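Local coordinates for protein 3-carboxy-cis,cis-muconate cycloisomerase (Acinetobacter calcoaceticus, PDB 1Q5N) that is a cycloisomerase of the fumarase/aspartase superfamily, a largely helical enzyme that assembles from four copies of one chain, at residues 259-262 with 267-270; 253-258 with 294-299. All blocks are in the same frame, centred on the assembly; numbering follows the deposited sequence.

Contact 1: residues 259-262 with 267-270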
ATOM      1  N   SER A 259      -8.138 -23.984   1.048  1.00 27.08           N
ATOM      2  CA  SER A 259      -8.939 -23.793   2.275  1.00 25.48           C
ATOM      3  C   SER A 259     -10.421 -23.739   1.891  1.00 25.73           C
ATOM      4  O   SER A 259     -11.280 -24.102   2.678  1.00 25.40           O
ATOM      5  CB  SER A 259      -8.506 -22.532   3.056  1.00 24.64           C
ATOM      6  OG  SER A 259      -8.660 -21.340   2.317  1.00 25.55           O
ATOM      7  N   LEU A 260     -10.735 -23.278   0.681  1.00 26.43           N
ATOM      8  CA  LEU A 260     -12.145 -23.269   0.262  1.00 28.12           C
ATOM      9  C   LEU A 260     -12.576 -24.751   0.073  1.00 29.09           C
ATOM     10  O   LEU A 260     -13.733 -25.133   0.350  1.00 30.04           O
ATOM     11  CB  LEU A 260     -12.342 -22.530  -1.068  1.00 26.87           C
ATOM     12  CG  LEU A 260     -12.384 -20.996  -0.981  1.00 30.82           C
ATOM     13  CD1 LEU A 260     -12.524 -20.443  -2.400  1.00 28.24           C
ATOM     14  CD2 LEU A 260     -13.555 -20.530  -0.103  1.00 29.38           C
ATOM     15  N   MET A 261     -11.641 -25.580  -0.392  1.00 27.35           N
ATOM     16  CA  MET A 261     -11.958 -26.989  -0.611  1.00 28.93           C
ATOM     17  C   MET A 261     -12.050 -27.759   0.712  1.00 28.46           C
ATOM     18  O   MET A 261     -12.501 -28.889   0.732  1.00 29.98           O
ATOM     19  CB  MET A 261     -10.935 -27.627  -1.576  1.00 26.35           C
ATOM     20  CG  MET A 261     -11.048 -27.080  -2.995  1.00 28.91           C
ATOM     21  SD  MET A 261      -9.689 -27.638  -4.132  1.00 35.96           S
ATOM     22  CE  MET A 261     -10.209 -29.154  -4.381  1.00 37.25           C
ATOM     23  N   MET A 262     -11.612 -27.140   1.798  1.00 27.77           N
ATOM     24  CA  MET A 262     -11.682 -27.743   3.106  1.00 29.15           C
ATOM     25  C   MET A 262     -12.943 -27.315   3.852  1.00 30.04           C
ATOM     26  O   MET A 262     -13.143 -27.770   4.996  1.00 30.27           O
ATOM     27  CB  MET A 262     -10.491 -27.322   3.973  1.00 30.62           C
ATOM     28  CG  MET A 262      -9.371 -28.273   4.013  1.00 34.53           C
ATOM     29  SD  MET A 262      -7.943 -27.671   4.963  1.00 38.74           S
ATOM     30  CE  MET A 262      -8.339 -28.250   6.609  1.00 30.61           C
ATOM     31  N   ALA A 267     -15.399 -30.178   1.596  1.00 31.82           N
ATOM     32  CA  ALA A 267     -14.526 -31.247   2.049  1.00 31.95           C
ATOM     33  C   ALA A 267     -13.910 -32.109   0.973  1.00 32.21           C
ATOM     34  O   ALA A 267     -13.968 -33.325   1.079  1.00 34.66           O
ATOM     35  CB  ALA A 267     -15.333 -32.148   3.010  1.00 29.20           C
ATOM     36  N   GLU A 268     -13.310 -31.502  -0.043  1.00 32.37           N
ATOM     37  CA  GLU A 268     -12.734 -32.250  -1.145  1.00 33.09           C
ATOM     38  C   GLU A 268     -11.223 -32.496  -1.020  1.00 34.63           C
ATOM     39  O   GLU A 268     -10.689 -33.446  -1.576  1.00 32.54           O
ATOM     40  CB  GLU A 268     -13.035 -31.522  -2.458  1.00 31.69           C
ATOM     41  CG  GLU A 268     -14.518 -31.389  -2.785  1.00 28.57           C
ATOM     42  CD  GLU A 268     -14.750 -30.572  -4.045  1.00 30.59           C
ATOM     43  OE1 GLU A 268     -13.890 -29.733  -4.396  1.00 31.11           O
ATOM     44  OE2 GLU A 268     -15.790 -30.755  -4.695  1.00 30.32           O
ATOM     45  N   VAL A 269     -10.549 -31.623  -0.275  1.00 36.97           N
ATOM     46  CA  VAL A 269      -9.110 -31.698  -0.119  1.00 37.47           C
ATOM     47  C   VAL A 269      -8.804 -31.182   1.257  1.00 38.45           C
ATOM     48  O   VAL A 269      -9.465 -30.250   1.719  1.00 40.55           O
ATOM     49  CB  VAL A 269      -8.401 -30.787  -1.137  1.00 37.56           C
ATOM     50  CG1 VAL A 269      -6.981 -30.728  -0.809  1.00 40.16           C
ATOM     51  CG2 VAL A 269      -8.564 -31.320  -2.571  1.00 37.43           C
ATOM     52  N   PHE A 270      -7.817 -31.779   1.919  1.00 38.62           N
ATOM     53  CA  PHE A 270      -7.433 -31.371   3.268  1.00 38.33           C
ATOM     54  C   PHE A 270      -5.949 -31.202   3.464  1.00 38.27           C
ATOM     55  O   PHE A 270      -5.129 -31.885   2.849  1.00 37.55           O
ATOM     56  CB  PHE A 270      -7.883 -32.377   4.305  1.00 39.35           C
ATOM     57  CG  PHE A 270      -9.351 -32.491   4.412  1.00 43.53           C
ATOM     58  CD1 PHE A 270     -10.068 -33.302   3.527  1.00 44.88           C
ATOM     59  CD2 PHE A 270     -10.040 -31.787   5.395  1.00 44.06           C
ATOM     60  CE1 PHE A 270     -11.458 -33.391   3.599  1.00 44.87           C
ATOM     61  CE2 PHE A 270     -11.431 -31.870   5.476  1.00 44.69           C
ATOM     62  CZ  PHE A 270     -12.134 -32.685   4.578  1.00 44.53           C
TER

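Contact 2: residues 253-258 with 294-299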
ATOM      1  N   LYS A 253      -2.775 -17.651  -3.816  1.00 26.28           N
ATOM      2  CA  LYS A 253      -3.902 -18.122  -4.617  1.00 27.47           C
ATOM      3  C   LYS A 253      -4.195 -19.609  -4.336  1.00 28.31           C
ATOM      4  O   LYS A 253      -5.364 -20.013  -4.256  1.00 27.34           O
ATOM      5  CB  LYS A 253      -3.615 -17.876  -6.126  1.00 27.04           C
ATOM      6  CG  LYS A 253      -4.772 -18.294  -7.067  1.00 26.35           C
ATOM      7  CD  LYS A 253      -4.714 -19.787  -7.480  1.00 25.70           C
ATOM      8  CE  LYS A 253      -5.767 -20.113  -8.549  1.00 24.40           C
ATOM      9  NZ  LYS A 253      -7.182 -19.870  -8.097  1.00 22.44           N
ATOM     10  N   MET A 254      -3.127 -20.411  -4.173  1.00 27.21           N
ATOM     11  CA  MET A 254      -3.277 -21.835  -3.882  1.00 26.00           C
ATOM     12  C   MET A 254      -3.919 -22.031  -2.484  1.00 26.43           C
ATOM     13  O   MET A 254      -4.822 -22.844  -2.327  1.00 25.09           O
ATOM     14  CB  MET A 254      -1.905 -22.497  -3.952  1.00 26.55           C
ATOM     15  CG  MET A 254      -1.292 -22.399  -5.365  1.00 28.10           C
ATOM     16  SD  MET A 254       0.414 -22.923  -5.285  1.00 30.60           S
ATOM     17  CE  MET A 254       0.246 -24.675  -4.782  1.00 31.31           C
ATOM     18  N   ALA A 255      -3.473 -21.256  -1.493  1.00 24.85           N
ATOM     19  CA  ALA A 255      -4.006 -21.377  -0.134  1.00 26.45           C
ATOM     20  C   ALA A 255      -5.495 -20.958  -0.112  1.00 26.29           C
ATOM     21  O   ALA A 255      -6.302 -21.523   0.653  1.00 24.94           O
ATOM     22  CB  ALA A 255      -3.190 -20.474   0.874  1.00 25.85           C
ATOM     23  N   ARG A 256      -5.853 -19.943  -0.902  1.00 25.60           N
ATOM     24  CA  ARG A 256      -7.275 -19.566  -0.948  1.00 27.12           C
ATOM     25  C   ARG A 256      -8.057 -20.796  -1.454  1.00 25.89           C
ATOM     26  O   ARG A 256      -9.062 -21.164  -0.870  1.00 26.93           O
ATOM     27  CB  ARG A 256      -7.502 -18.369  -1.891  1.00 26.49           C
ATOM     28  CG  ARG A 256      -8.985 -18.021  -2.272  1.00 28.06           C
ATOM     29  CD  ARG A 256      -9.908 -17.735  -1.074  1.00 28.85           C
ATOM     30  NE  ARG A 256      -9.355 -16.812  -0.090  1.00 34.43           N
ATOM     31  CZ  ARG A 256      -9.194 -15.499  -0.270  1.00 35.80           C
ATOM     32  NH1 ARG A 256      -9.541 -14.915  -1.437  1.00 38.54           N
ATOM     33  NH2 ARG A 256      -8.749 -14.756   0.737  1.00 33.06           N
ATOM     34  N   ASP A 257      -7.579 -21.424  -2.523  1.00 26.13           N
ATOM     35  CA  ASP A 257      -8.253 -22.587  -3.097  1.00 28.63           C
ATOM     36  C   ASP A 257      -8.349 -23.830  -2.172  1.00 28.67           C
ATOM     37  O   ASP A 257      -9.454 -24.373  -1.983  1.00 27.59           O
ATOM     38  CB  ASP A 257      -7.608 -23.011  -4.445  1.00 28.12           C
ATOM     39  CG  ASP A 257      -7.881 -22.022  -5.552  1.00 31.21           C
ATOM     40  OD1 ASP A 257      -8.727 -21.103  -5.377  1.00 33.61           O
ATOM     41  OD2 ASP A 257      -7.268 -22.140  -6.616  1.00 34.84           O
ATOM     42  N   TRP A 258      -7.236 -24.263  -1.568  1.00 26.81           N
ATOM     43  CA  TRP A 258      -7.355 -25.454  -0.774  1.00 26.81           C
ATOM     44  C   TRP A 258      -8.154 -25.203   0.502  1.00 27.80           C
ATOM     45  O   TRP A 258      -8.845 -26.116   0.977  1.00 27.73           O
ATOM     46  CB  TRP A 258      -5.972 -26.134  -0.522  1.00 25.30           C
ATOM     47  CG  TRP A 258      -5.137 -25.584   0.607  1.00 25.77           C
ATOM     48  CD1 TRP A 258      -5.458 -25.587   1.921  1.00 25.56           C
ATOM     49  CD2 TRP A 258      -3.812 -25.020   0.524  1.00 23.60           C
ATOM     50  NE1 TRP A 258      -4.437 -25.077   2.673  1.00 24.91           N
ATOM     51  CE2 TRP A 258      -3.408 -24.721   1.845  1.00 23.60           C
ATOM     52  CE3 TRP A 258      -2.935 -24.752  -0.540  1.00 24.47           C
ATOM     53  CZ2 TRP A 258      -2.147 -24.158   2.159  1.00 22.74           C
ATOM     54  CZ3 TRP A 258      -1.673 -24.183  -0.231  1.00 24.41           C
ATOM     55  CH2 TRP A 258      -1.303 -23.898   1.114  1.00 24.48           C
ATOM     56  N   SER A 294      -1.455 -18.920   7.666  1.00 30.83           N
ATOM     57  CA  SER A 294      -0.142 -18.272   7.560  1.00 31.13           C
ATOM     58  C   SER A 294       0.127 -17.767   6.141  1.00 29.86           C
ATOM     59  O   SER A 294       0.599 -16.657   5.941  1.00 27.66           O
ATOM     60  CB  SER A 294       0.979 -19.259   7.880  1.00 33.65           C
ATOM     61  OG  SER A 294       0.871 -19.675   9.213  1.00 43.03           O
ATOM     62  N   VAL A 295      -0.119 -18.621   5.156  1.00 27.61           N
ATOM     63  CA  VAL A 295       0.127 -18.221   3.790  1.00 28.33           C
ATOM     64  C   VAL A 295      -0.758 -17.028   3.395  1.00 28.39           C
ATOM     65  O   VAL A 295      -0.293 -16.134   2.717  1.00 28.68           O
ATOM     66  CB  VAL A 295      -0.086 -19.425   2.783  1.00 26.16           C
ATOM     67  CG1 VAL A 295       0.080 -18.966   1.349  1.00 23.50           C
ATOM     68  CG2 VAL A 295       0.960 -20.523   3.062  1.00 26.23           C
ATOM     69  N   LEU A 296      -2.007 -16.999   3.842  1.00 27.13           N
ATOM     70  CA  LEU A 296      -2.885 -15.929   3.460  1.00 26.01           C
ATOM     71  C   LEU A 296      -2.495 -14.652   4.201  1.00 27.04           C
ATOM     72  O   LEU A 296      -2.667 -13.561   3.665  1.00 26.94           O
ATOM     73  CB  LEU A 296      -4.354 -16.334   3.658  1.00 25.01           C
ATOM     74  CG  LEU A 296      -4.805 -17.308   2.545  1.00 26.99           C
ATOM     75  CD1 LEU A 296      -6.176 -17.945   2.866  1.00 26.73           C
ATOM     76  CD2 LEU A 296      -4.862 -16.568   1.217  1.00 26.37           C
ATOM     77  N   ALA A 297      -1.940 -14.781   5.409  1.00 27.29           N
ATOM     78  CA  ALA A 297      -1.450 -13.596   6.119  1.00 27.32           C
ATOM     79  C   ALA A 297      -0.236 -13.011   5.316  1.00 26.70           C
ATOM     80  O   ALA A 297      -0.097 -11.810   5.166  1.00 28.73           O
ATOM     81  CB  ALA A 297      -1.022 -13.954   7.534  1.00 26.24           C
ATOM     82  N   ALA A 298       0.627 -13.855   4.789  1.00 25.96           N
ATOM     83  CA  ALA A 298       1.761 -13.363   4.019  1.00 25.71           C
ATOM     84  C   ALA A 298       1.234 -12.733   2.709  1.00 25.41           C
ATOM     85  O   ALA A 298       1.776 -11.734   2.231  1.00 25.44           O
ATOM     86  CB  ALA A 298       2.724 -14.520   3.732  1.00 23.11           C
ATOM     87  N   ALA A 299       0.142 -13.270   2.167  1.00 25.06           N
ATOM     88  CA  ALA A 299      -0.394 -12.718   0.917  1.00 27.35           C
ATOM     89  C   ALA A 299      -1.115 -11.357   1.104  1.00 26.76           C
ATOM     90  O   ALA A 299      -1.534 -10.728   0.124  1.00 29.42           O
ATOM     91  CB  ALA A 299      -1.327 -13.720   0.260  1.00 26.05           C
TER

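Contact 1: residues 259-262 with 267-270
Met261 meets Val269 and Glu268 through the end of its side chain and through its carbonyl. CE lies 3.3 Å from Val269 CG2, tighter than usual for two methyls. The bend at chi3 (76°) turns CE toward that branch of the valine. CE also lies beside the Glu268 carboxylate, 3.7 Å from OE1, with the two side chains at about a right angle. On the backbone, Glu268 N donates a hydrogen bond to Met261 O at 2.8 Å. Met262 takes the other side of the strand. Its CG is only 3.0 Å from Val269 O, and it approaches the Phe270 ring obliquely, 3.8 Å from CD2.

Outside this shell, Arg155 forms a salt bridge with Glu268 OE2, and Asn362 bonds to the same oxygen. These two bonds probably fix the carboxylate, whose other oxygen, OE1, is the one beside Met261. Met152 packs on both Met261 and Glu268. Gln159 of the second subunit bonds to Met262 O. Backbone bonds from Glu268 to Asn355 and from Phe270 to Glu353 tie on the neighbouring strand. The arrangement is a short loop that reverses the chain at the end of helix 235-261, leading into the two-stranded antiparallel sheet of 269-270 and 353-354.

Contact 2: residues 253-258 with 294-299
The Arg256 guanidinium meets the Leu296 side chain obliquely, with NH2 4.3 Å from CD2. The same methyl lies 4.1 Å from Arg256 N, so Leu296 packs against both the root and the tip of the arginine. Beyond the leucine, the charge has a stronger partner. Glu316 of the third subunit forms a salt bridge with Arg256 NH1. Ala255 CA sits 3.5 Å above one face of the Trp258 ring, nearer its border than its middle. A chi1 of 83° folds the indole back along its own helix to that position. Trp258 also touches Ala291 and Ala292 of the partner helix, and its NE1 is bonded to Glu271.

Ala255 is the centre of the contact. Its CB is 3.6 Å from Val295 CG1 and 3.9 Å from Leu296 CG, so one small methyl meets two branched side chains. No hydrogen bond joins the segments, and the packing is mainly apolar. The short helix axes come within 8.9 Å and run broadly antiparallel, at 138° between their directions. This is a helix pair of the long-helix bundle that forms the middle of subunits in this superfamily. Bundles from four subunits combine in the tetramer core.

The flat carboxylate of Asp257 lies on another side of helix 235-261. Lys253 NZ forms a salt bridge with Asp257 OD2 at 2.7 Å, one helical turn away. The lysine approaches on the syn side, 19° out of the carboxylate plane. Asp257 OD1 accepts a hydrogen bond from His317 N of the third subunit. Lys253 NZ also bonds to carbonyls of Gln315 and His317 of that subunit. Leu321 of the fourth subunit packs on Leu296.

Both contacts use helix 235-261. Contact 2 pairs its 253-258 turns with helix 290-311, and contact 1 closes the loop that follows its end. Their centres are about 13 Å apart. They touch where Ser259 OG lies 4.2 Å from Leu296 CD1. Both segments of contact 1 fall between the two segments of contact 2 in sequence. Residues 274-286, between strand 269-270 and helix 290-311, are not modelled. They hold much of the superfamily's signature sequence, which is often mobile in relatives and borders the active site there. Both contacts also touch the third subunit. In this superfamily active sites are built from three subunits.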